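Local structure of HRDC domain-containing protein (Bifidobacterium adolescentis ATCC 15703, 3CYM) at residues V60-D65 with N85-A90; A67-L72 with D172-I177; V95-D100 with E178-M183. The protein is of unconfirmed function but probably acts as a 3'-5' exonuclease on nucleic acid, resembling ribonuclease D. All blocks are in the same frame, centred on the assembly; numbering follows the deposited sequence.

Contact 1. Residues V60-D65 with N85-A90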
# COMPACT_ATOMS: atom_id res chain seq x y z
N VAL A 60 13.56 -8.18 3.03
CA VAL A 60 13.77 -6.89 3.64
C VAL A 60 15.18 -6.43 3.21
O VAL A 60 16.14 -7.19 3.30
CB VAL A 60 13.55 -7.00 5.17
CG1 VAL A 60 14.51 -6.20 5.93
CG2 VAL A 60 12.11 -6.63 5.55
N GLN A 61 15.28 -5.20 2.69
CA GLN A 61 16.51 -4.73 2.06
C GLN A 61 17.03 -3.48 2.74
O GLN A 61 16.27 -2.53 2.95
CB GLN A 61 16.31 -4.42 0.57
CG GLN A 61 15.72 -5.53 -0.27
CD GLN A 61 14.32 -5.21 -0.74
OE1 GLN A 61 13.35 -5.69 -0.17
NE2 GLN A 61 14.21 -4.39 -1.78
N PHE A 62 18.32 -3.49 3.08
CA PHE A 62 18.97 -2.35 3.72
C PHE A 62 20.29 -1.99 3.09
O PHE A 62 20.95 -2.83 2.50
CB PHE A 62 19.17 -2.61 5.22
CG PHE A 62 17.89 -2.76 5.97
CD1 PHE A 62 16.99 -1.69 6.05
CD2 PHE A 62 17.55 -3.97 6.56
CE1 PHE A 62 15.79 -1.83 6.73
CE2 PHE A 62 16.35 -4.10 7.24
CZ PHE A 62 15.46 -3.03 7.32
N LYS A 63 20.65 -0.72 3.20
CA LYS A 63 21.98 -0.26 2.85
C LYS A 63 22.40 0.85 3.80
O LYS A 63 21.62 1.76 4.09
CB LYS A 63 22.06 0.23 1.40
CG LYS A 63 23.49 0.45 0.94
CD LYS A 63 23.61 1.13 -0.40
CE LYS A 63 25.06 1.10 -0.85
NZ LYS A 63 25.29 1.77 -2.15
N ARG A 64 23.63 0.74 4.30
CA ARG A 64 24.27 1.83 5.01
C ARG A 64 25.71 1.92 4.55
O ARG A 64 26.35 0.90 4.32
CB ARG A 64 24.20 1.61 6.51
CG ARG A 64 24.01 2.87 7.29
CD ARG A 64 23.78 2.62 8.76
NE ARG A 64 23.71 3.90 9.45
CZ ARG A 64 23.81 4.07 10.76
NH1 ARG A 64 24.00 3.03 11.57
NH2 ARG A 64 23.73 5.29 11.26
N ASP A 65 26.21 3.15 4.41
CA ASP A 65 27.57 3.42 3.93
C ASP A 65 28.62 2.70 4.78
O ASP A 65 28.82 3.04 5.95
CB ASP A 65 27.83 4.93 3.89
CG ASP A 65 29.14 5.30 3.21
OD1 ASP A 65 29.72 6.35 3.56
OD2 ASP A 65 29.60 4.55 2.32
N ASN A 85 15.47 -6.59 17.63
CA ASN A 85 15.85 -5.52 18.54
C ASN A 85 17.35 -5.24 18.46
O ASN A 85 17.80 -4.14 18.79
CB ASN A 85 15.42 -5.83 19.98
CG ASN A 85 13.94 -5.55 20.24
OD1 ASN A 85 13.59 -4.96 21.26
ND2 ASN A 85 13.06 -5.99 19.34
N ASP A 86 18.12 -6.23 18.01
CA ASP A 86 19.55 -6.06 17.75
C ASP A 86 19.73 -5.06 16.62
O ASP A 86 20.63 -4.22 16.66
CB ASP A 86 20.21 -7.37 17.34
CG ASP A 86 20.14 -8.44 18.42
OD1 ASP A 86 19.88 -8.10 19.60
OD2 ASP A 86 20.33 -9.62 18.07
N PHE A 87 18.86 -5.16 15.62
CA PHE A 87 18.82 -4.27 14.47
C PHE A 87 18.57 -2.81 14.87
O PHE A 87 19.27 -1.92 14.42
CB PHE A 87 17.75 -4.73 13.48
CG PHE A 87 17.77 -3.99 12.19
CD1 PHE A 87 18.53 -4.45 11.14
CD2 PHE A 87 17.04 -2.82 12.03
CE1 PHE A 87 18.56 -3.76 9.95
CE2 PHE A 87 17.07 -2.12 10.84
CZ PHE A 87 17.84 -2.58 9.81
N ASN A 88 17.57 -2.59 15.72
CA ASN A 88 17.22 -1.25 16.21
C ASN A 88 18.34 -0.58 16.99
O ASN A 88 18.56 0.63 16.89
CB ASN A 88 15.99 -1.34 17.11
CG ASN A 88 14.76 -1.78 16.38
OD1 ASN A 88 14.52 -1.39 15.24
ND2 ASN A 88 13.95 -2.59 17.05
N ARG A 89 19.04 -1.39 17.79
CA ARG A 89 20.16 -0.92 18.60
C ARG A 89 21.35 -0.59 17.72
O ARG A 89 22.07 0.38 17.97
CB ARG A 89 20.51 -1.95 19.67
CG ARG A 89 19.38 -2.15 20.70
CD ARG A 89 19.78 -2.95 21.93
NE ARG A 89 20.28 -4.28 21.60
CZ ARG A 89 21.55 -4.66 21.73
NH1 ARG A 89 22.45 -3.81 22.20
NH2 ARG A 89 21.90 -5.89 21.39
N ALA A 90 21.54 -1.39 16.67
CA ALA A 90 22.59 -1.16 15.69
C ALA A 90 22.38 0.13 14.88
O ALA A 90 23.34 0.83 14.56
CB ALA A 90 22.67 -2.35 14.76
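Phe62 and Phe87 reach each other from opposite directions, and their first torsions explain how. On strand 60-65, Phe62 holds CG beside the backbone N and anti to the carbonyl carbon (chi1 -64°). On helix 85-90, Phe87 puts CG opposite the backbone N (chi1 -172°), which carries its ring across to the sheet. Phe62 CA and Phe87 CA stand 10.9 Å apart, and the rings fill the interval. Phe87 CZ sits 3.3 Å above the plane of the Phe62 ring, over its centre, and is in touch with all six ring carbons; the shortest approach is Phe62 CE2 to Phe87 CZ, also 3.3 Å. With centroids 4.5 Å apart and planes inclined at 38°, the pair is oblique, neither a stack nor a T-shape. Further along the strand, Arg64 runs extended from CG to NE and brings NH1 to 3.8 Å from Ala90 O, which lies at the edge of the guanidinium near its plane. That approach is too long to count as a bond; Arg64 NE donates to Gly39 O instead. Tyr30 of helix 24-35 and Leu41 and Ala43 of strand 40-47 also touch Phe62, while Trp84 meets Phe87 edge-to-face. Were Phe62 replaced by an alanine, the face under Phe87 CZ would be lost, which is likely to open a gap and let the Phe87 ring shift. This is helix-on-sheet packing through an aromatic pair, in the RNase H-like fold of the 3'-5' exonuclease domain. With no hydrogen bond or salt bridge between them, the two segments are joined chiefly by dispersion between two rings.

Contact 2. Residues A67-L72 with D172-I177. With NA (sodium ion), chain B.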
# COMPACT_ATOMS: atom_id res chain seq x y z
N ALA A 67 28.52 -0.66 5.52
CA ALA A 67 27.93 -1.96 5.78
C ALA A 67 27.52 -2.62 4.47
O ALA A 67 27.44 -3.84 4.39
CB ALA A 67 26.72 -1.83 6.70
N GLY A 68 27.22 -1.80 3.47
CA GLY A 68 26.77 -2.30 2.18
C GLY A 68 25.34 -2.78 2.22
O GLY A 68 24.60 -2.44 3.14
N ILE A 69 24.97 -3.57 1.22
CA ILE A 69 23.58 -4.02 1.08
C ILE A 69 23.32 -5.33 1.82
O ILE A 69 24.06 -6.32 1.65
CB ILE A 69 23.16 -4.14 -0.43
CG1 ILE A 69 23.38 -2.80 -1.16
CG2 ILE A 69 21.72 -4.62 -0.57
CD1 ILE A 69 23.16 -2.85 -2.68
N GLY A 70 22.30 -5.32 2.67
CA GLY A 70 21.78 -6.54 3.30
C GLY A 70 20.41 -6.92 2.78
O GLY A 70 19.48 -6.13 2.86
N LEU A 71 20.30 -8.14 2.24
CA LEU A 71 19.02 -8.71 1.84
C LEU A 71 18.62 -9.75 2.87
O LEU A 71 19.19 -10.83 2.92
CB LEU A 71 19.10 -9.34 0.44
CG LEU A 71 19.66 -8.52 -0.73
CD1 LEU A 71 19.48 -9.26 -2.01
CD2 LEU A 71 18.97 -7.19 -0.82
N LEU A 72 17.64 -9.42 3.70
CA LEU A 72 17.36 -10.22 4.88
C LEU A 72 16.09 -11.04 4.67
O LEU A 72 15.04 -10.49 4.35
CB LEU A 72 17.23 -9.34 6.13
CG LEU A 72 18.32 -8.47 6.81
CD1 LEU A 72 19.34 -9.25 7.61
CD2 LEU A 72 19.04 -7.49 5.92
N ASP A 172 17.02 -1.61 -5.55
CA ASP A 172 15.99 -0.76 -4.95
C ASP A 172 16.39 0.04 -3.70
O ASP A 172 15.74 1.03 -3.37
CB ASP A 172 14.73 -1.59 -4.66
CG ASP A 172 13.72 -1.51 -5.79
OD1 ASP A 172 14.02 -0.94 -6.86
OD2 ASP A 172 12.60 -2.03 -5.59
N VAL A 173 17.46 -0.39 -3.01
CA VAL A 173 18.05 0.40 -1.90
C VAL A 173 19.40 1.04 -2.25
O VAL A 173 19.89 1.88 -1.51
CB VAL A 173 18.22 -0.41 -0.60
CG1 VAL A 173 16.89 -0.84 -0.06
CG2 VAL A 173 19.14 -1.61 -0.81
N GLU A 174 19.96 0.64 -3.40
CA GLU A 174 21.29 1.06 -3.87
C GLU A 174 21.53 2.58 -4.00
O GLU A 174 22.64 3.05 -3.78
CB GLU A 174 21.60 0.33 -5.20
CG GLU A 174 22.82 0.80 -6.05
CD GLU A 174 24.19 0.48 -5.43
OE1 GLU A 174 24.25 -0.11 -4.33
OE2 GLU A 174 25.21 0.85 -6.05
N LEU A 175 20.48 3.33 -4.34
CA LEU A 175 20.64 4.76 -4.64
C LEU A 175 19.89 5.70 -3.71
O LEU A 175 19.89 6.91 -3.93
CB LEU A 175 20.26 5.05 -6.09
CG LEU A 175 21.05 4.29 -7.16
CD1 LEU A 175 20.38 4.41 -8.51
CD2 LEU A 175 22.50 4.77 -7.22
N LEU A 176 19.27 5.16 -2.67
CA LEU A 176 18.43 5.95 -1.78
C LEU A 176 19.17 6.99 -0.92
O LEU A 176 18.63 8.07 -0.67
CB LEU A 176 17.57 5.05 -0.89
CG LEU A 176 16.51 4.18 -1.57
CD1 LEU A 176 15.66 3.49 -0.52
CD2 LEU A 176 15.62 5.00 -2.50
N ILE A 177 20.40 6.70 -0.48
CA ILE A 177 21.13 7.70 0.30
C ILE A 177 21.56 8.88 -0.58
O ILE A 177 21.52 10.03 -0.14
CB ILE A 177 22.25 7.12 1.26
CG1 ILE A 177 23.62 7.06 0.59
CG2 ILE A 177 21.86 5.76 1.88
CD1 ILE A 177 24.52 8.17 1.02
NA NA B . 10.73 -2.59 -4.08
O HOH W 1 9.37 -3.82 -5.74
O HOH W 2 9.73 -0.52 -3.55
O HOH W 3 8.92 -3.13 -2.67
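Ile69 meets Val173 and Glu174 through two different branches, and its side chain can be followed outward from CB, which points from strand 68-72 toward segment 172-177. At CB the chain forks. The short branch, CG2, lies anti to the backbone N and ends 4.0 Å from Val173 CG2, a methyl-to-methyl contact in which the two side chains cross obliquely. The longer branch leaves through CG1, set beside the backbone N (chi1 -56°), and continues in an extended line (chi2 173°) to CD1. This last methyl comes to 3.4 Å from Glu174 OE1, the two side chains crossing at about a right angle. Glu174 gets its carboxylate there by a bend at chi2 (70°), although its CB does not head straight for the strand. The polar partners of the carboxylate are other groups: OE1 forms a salt bridge with Lys63 NZ, and OE2 accepts from the backbone N of Arg14. Ile69 therefore packs as an apolar flank against a carboxylate whose charge is met by others, and Lys63 would probably favour the ionised form of Glu174. Pro18 and Lys63 also touch Ile69. One residue before Val173, Asp172 takes no part in the contact with Ile69 but binds the sodium ion through OD2 at 2.5 Å. Three waters, at 2.4 to 2.5 Å from the sodium ion, join Asp44 and Glu46 in completing its shell, while Asp172 OD1 makes a salt bridge with Lys149. Acidic residues from a central sheet and an adjoining helix gathered round a metal are characteristic of the RNase H-like fold of 3'-5' exonucleases, consistent with a DEDD-type active site.

Contact 3. Residues V95-D100 with E178-M183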
# COMPACT_ATOMS: atom_id res chain seq x y z
N VAL A 95 18.20 8.04 10.12
CA VAL A 95 17.13 8.36 9.19
C VAL A 95 16.90 7.16 8.26
O VAL A 95 17.82 6.68 7.62
CB VAL A 95 17.46 9.64 8.38
CG1 VAL A 95 16.38 9.92 7.31
CG2 VAL A 95 17.60 10.85 9.30
N TRP A 96 15.68 6.68 8.22
CA TRP A 96 15.32 5.65 7.26
C TRP A 96 14.87 6.33 5.97
O TRP A 96 14.04 7.24 6.00
CB TRP A 96 14.21 4.78 7.82
CG TRP A 96 14.61 3.90 8.98
CD1 TRP A 96 15.30 4.27 10.09
CD2 TRP A 96 14.31 2.51 9.14
NE1 TRP A 96 15.46 3.20 10.93
CE2 TRP A 96 14.86 2.10 10.38
CE3 TRP A 96 13.62 1.56 8.37
CZ2 TRP A 96 14.76 0.79 10.85
CZ3 TRP A 96 13.52 0.26 8.85
CH2 TRP A 96 14.08 -0.11 10.08
N ILE A 97 15.45 5.93 4.84
CA ILE A 97 15.00 6.38 3.54
C ILE A 97 14.13 5.31 2.90
O ILE A 97 14.57 4.17 2.69
CB ILE A 97 16.17 6.73 2.58
CG1 ILE A 97 17.21 7.59 3.27
CG2 ILE A 97 15.65 7.46 1.36
CD1 ILE A 97 18.56 7.39 2.67
N LEU A 98 12.89 5.69 2.62
CA LEU A 98 11.90 4.81 2.02
C LEU A 98 11.25 5.56 0.88
O LEU A 98 11.10 6.78 0.94
CB LEU A 98 10.85 4.41 3.06
CG LEU A 98 11.08 3.23 4.02
CD1 LEU A 98 12.01 3.57 5.16
CD2 LEU A 98 9.77 2.74 4.59
N HIS A 99 10.89 4.84 -0.18
CA HIS A 99 10.12 5.41 -1.28
C HIS A 99 8.70 4.94 -1.09
O HIS A 99 8.43 3.74 -1.20
CB HIS A 99 10.67 4.93 -2.64
CG HIS A 99 10.11 5.68 -3.81
ND1 HIS A 99 10.62 6.88 -4.24
CD2 HIS A 99 9.06 5.41 -4.62
CE1 HIS A 99 9.92 7.31 -5.27
NE2 HIS A 99 8.97 6.43 -5.53
N ASP A 100 7.80 5.88 -0.79
CA ASP A 100 6.40 5.60 -0.42
C ASP A 100 6.37 4.76 0.86
O ASP A 100 6.12 3.55 0.83
CB ASP A 100 5.61 4.95 -1.58
CG ASP A 100 4.12 4.77 -1.28
OD1 ASP A 100 3.59 5.38 -0.32
OD2 ASP A 100 3.47 4.00 -2.02
N GLU A 178 21.93 8.59 -1.82
CA GLU A 178 22.28 9.62 -2.80
C GLU A 178 21.06 10.40 -3.27
O GLU A 178 21.15 11.59 -3.56
CB GLU A 178 23.02 9.02 -4.02
CG GLU A 178 24.41 8.49 -3.71
CD GLU A 178 24.43 6.99 -3.44
OE1 GLU A 178 23.36 6.38 -3.22
OE2 GLU A 178 25.54 6.41 -3.44
N LEU A 179 19.91 9.72 -3.34
CA LEU A 179 18.64 10.37 -3.64
C LEU A 179 18.30 11.42 -2.59
O LEU A 179 18.07 12.57 -2.94
CB LEU A 179 17.49 9.37 -3.72
CG LEU A 179 17.05 8.85 -5.09
CD1 LEU A 179 15.73 8.12 -4.91
CD2 LEU A 179 16.94 9.98 -6.13
N GLU A 180 18.30 11.00 -1.32
CA GLU A 180 18.01 11.88 -0.18
C GLU A 180 18.84 13.16 -0.21
O GLU A 180 18.30 14.24 -0.02
CB GLU A 180 18.22 11.14 1.16
CG GLU A 180 18.31 12.11 2.35
CD GLU A 180 18.56 11.47 3.70
OE1 GLU A 180 17.97 11.96 4.69
OE2 GLU A 180 19.33 10.50 3.78
N THR A 181 20.15 13.01 -0.46
CA THR A 181 21.11 14.12 -0.50
C THR A 181 20.72 15.19 -1.54
O THR A 181 20.56 16.35 -1.19
CB THR A 181 22.56 13.61 -0.73
OG1 THR A 181 22.89 12.63 0.26
CG2 THR A 181 23.57 14.75 -0.64
N LYS A 182 20.56 14.77 -2.80
CA LYS A 182 20.10 15.64 -3.90
C LYS A 182 18.72 16.25 -3.64
O LYS A 182 18.51 17.43 -3.92
CB LYS A 182 20.04 14.87 -5.23
CG LYS A 182 21.39 14.57 -5.86
CD LYS A 182 21.98 15.76 -6.60
CE LYS A 182 23.34 15.43 -7.23
NZ LYS A 182 24.42 15.29 -6.21
N MET A 183 17.80 15.45 -3.12
CA MET A 183 16.42 15.89 -2.91
C MET A 183 16.26 16.85 -1.72
O MET A 183 15.38 17.70 -1.75
CB MET A 183 15.46 14.69 -2.79
CG MET A 183 15.37 13.79 -4.04
SD MET A 183 14.17 12.46 -3.83
CE MET A 183 12.74 13.42 -4.13
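Glu180 and Ile97 stand at about a right angle to each other, and this crossing organises the contact between strand 95-98 and helix 176-190. The glutamate begins with CG anti to the backbone N (chi1 164°) and runs extended beyond CG, so that its carboxylate arrives over the strand. Ile97, reaching from the sheet, presents the flank of its longer branch: CD1 lies 3.4 Å from Glu180 OE2 and CG1 lies 3.6 Å from the same oxygen. Nearer the helix, the aliphatic base of the glutamate takes part as well, Glu180 CB standing 4.1 Å from Ile97 CD1. Val95, two residues earlier and on the same side of the strand, slants past Glu180 and offers a single methyl, with CG1 3.7 Å from Glu180 OE1. Each carboxylate oxygen thus has one strand side chain for a neighbour, but none of these aliphatic carbons offers a conventional hydrogen bond. Polar partners lie beyond the two segments: OE1 forms a salt bridge with Arg184, one helical turn further on, and OE2 is hydrogen-bonded to Ser40 OG. The buried carboxylate is consequently gripped at both oxygens, and the arginine would be expected to stabilise its negative charge. Between the two segments themselves, van der Waals contact of the aliphatic branches with the glutamate side chain does the joining. The helix lies across one face of the sheet of the RNase H-like exonuclease domain, where strand 40-47 flanks Ile97 through Ser40 and strand 117-120 touches Glu180 through Phe119. Trp96 points away from this helix and meets Phe108 edge-to-face, while helix 121-127 touches Ile97 through Thr121 and helix 135-143 reaches Leu179 through Val138.

From the N terminus, the chain passes along strand 57-65 and turns directly into its antiparallel neighbour, strand 68-72, before helix 84-91 closes the short loop of contact 1. Strand 95-98 follows, and only much later do residues 172-177 and then 178-183 return to close contacts 2 and 3. Contact 2 crosses both others, its segments alternating with theirs, whereas contacts 1 and 3 lie in series. All three reach the same mixed sheet. Trp96 touches Phe62 and Phe87, joining the strand of contact 3 to contact 1, while Ile97 CD1 packs against Leu176 and Ile177, where contacts 2 and 3 share helix 176-190.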